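Local coordinates for RimK domain protein ATP-grasp (Sphaerobacter thermophilus, PDB 5I47) that is probably an ATP-grasp ligase that binds ATP and a metal ion, related to enzymes that add glutamate to ribosomal protein S6, at residues Met93-Leu96 with Arg97-Leu101. Numbering follows the deposited sequence.
Sequences MALL and RHLIL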
# COMPACT_ATOMS: atom_id res chain seq x y z
N MSE B 93 5.69 -2.68 -6.82
CA MSE B 93 6.33 -1.43 -7.18
C MSE B 93 7.55 -1.15 -6.30
O MSE B 93 8.62 -0.78 -6.79
CB MSE B 93 5.34 -0.27 -7.08
CG MSE B 93 5.94 1.08 -7.39
SE MSE B 93 6.44 1.25 -9.28
CE MSE B 93 8.39 1.36 -9.11
N ALA B 94 7.38 -1.33 -4.98
CA ALA B 94 8.49 -1.09 -4.07
C ALA B 94 9.60 -2.12 -4.28
O ALA B 94 10.78 -1.78 -4.24
CB ALA B 94 8.01 -1.11 -2.62
N LEU B 95 9.22 -3.38 -4.52
CA LEU B 95 10.21 -4.41 -4.82
C LEU B 95 10.94 -4.09 -6.12
O LEU B 95 12.17 -4.25 -6.20
CB LEU B 95 9.53 -5.78 -4.92
CG LEU B 95 10.43 -6.95 -5.32
CD1 LEU B 95 11.52 -7.18 -4.28
CD2 LEU B 95 9.60 -8.21 -5.51
N LEU B 96 10.21 -3.63 -7.13
CA LEU B 96 10.83 -3.30 -8.41
C LEU B 96 11.86 -2.19 -8.26
O LEU B 96 12.98 -2.29 -8.77
CB LEU B 96 9.75 -2.90 -9.42
CG LEU B 96 10.25 -2.39 -10.77
CD1 LEU B 96 11.11 -3.45 -11.46
CD2 LEU B 96 9.07 -1.99 -11.66
N ARG B 97 11.50 -1.11 -7.55
CA ARG B 97 12.47 -0.03 -7.38
C ARG B 97 13.65 -0.47 -6.53
O ARG B 97 14.78 -0.02 -6.76
CB ARG B 97 11.78 1.20 -6.78
CG ARG B 97 12.68 2.44 -6.63
CD ARG B 97 13.32 2.87 -7.96
NE ARG B 97 14.06 4.13 -7.82
CZ ARG B 97 14.92 4.60 -8.72
NH1 ARG B 97 15.54 5.75 -8.51
NH2 ARG B 97 15.16 3.92 -9.83
N HIS B 98 13.42 -1.37 -5.56
CA HIS B 98 14.51 -1.84 -4.71
C HIS B 98 15.50 -2.69 -5.50
O HIS B 98 16.72 -2.54 -5.33
CB HIS B 98 13.94 -2.63 -3.53
CG HIS B 98 14.89 -2.76 -2.38
ND1 HIS B 98 15.87 -3.73 -2.33
CD2 HIS B 98 15.01 -2.04 -1.24
CE1 HIS B 98 16.54 -3.60 -1.20
NE2 HIS B 98 16.04 -2.58 -0.52
N LEU B 99 15.00 -3.59 -6.35
CA LEU B 99 15.89 -4.42 -7.15
C LEU B 99 16.66 -3.59 -8.17
O LEU B 99 17.84 -3.85 -8.42
CB LEU B 99 15.08 -5.52 -7.85
CG LEU B 99 14.41 -6.53 -6.91
CD1 LEU B 99 13.46 -7.42 -7.69
CD2 LEU B 99 15.44 -7.36 -6.15
N ILE B 100 16.02 -2.59 -8.76
CA ILE B 100 16.70 -1.71 -9.71
C ILE B 100 17.85 -0.97 -9.02
O ILE B 100 18.98 -0.94 -9.52
CB ILE B 100 15.71 -0.73 -10.35
CG1 ILE B 100 14.74 -1.48 -11.27
CG2 ILE B 100 16.44 0.38 -11.09
CD1 ILE B 100 13.76 -0.58 -11.99
N LEU B 101 17.57 -0.37 -7.86
CA LEU B 101 18.62 0.33 -7.12
C LEU B 101 19.73 -0.61 -6.66
O LEU B 101 20.86 -0.16 -6.46
CB LEU B 101 18.03 1.06 -5.92
CG LEU B 101 17.23 2.33 -6.24
CD1 LEU B 101 16.47 2.80 -5.03
CD2 LEU B 101 18.16 3.42 -6.74
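L99 N donates to L95 O at 2.9 Å, one of four i to i+4 backbone hydrogen bonds that mark an unbroken alpha helix. R97 N reaches M93 O at 3.0 Å. That bond is nearly straight (166°). I100 N reaches L96 O at 3.1 Å, whereas H98 N meets A94 O on a more bent line (149°). Side chains one turn apart pack beside these bonds. CG anti to the backbone N (chi1 177°) carries the L95 branch along the helix, where L95 CG comes within 3.9 Å of L99 CD1. L96 adopts the same rotamer, and its CD1 lies 3.9 Å from I100 CD1. The selenomethionine M93 runs alongside R97; bends at chi2 and chi3 bring M93 CE to 4.1 Å from R97 CB. At the helix start, D91 OD1 accepts a hydrogen bond from A94 N. A94 and H98 lean on L88 of helix 83-90, while P44 of the second subunit packs against L96, R97 and I100. Helix 92-101, within the RimK-like ATP-grasp family region, also packs on two strands: L95 touches V251 and L99 touches V248 of strand 246-253, and M93 and L96 touch V111 and T109 of strand 109-112.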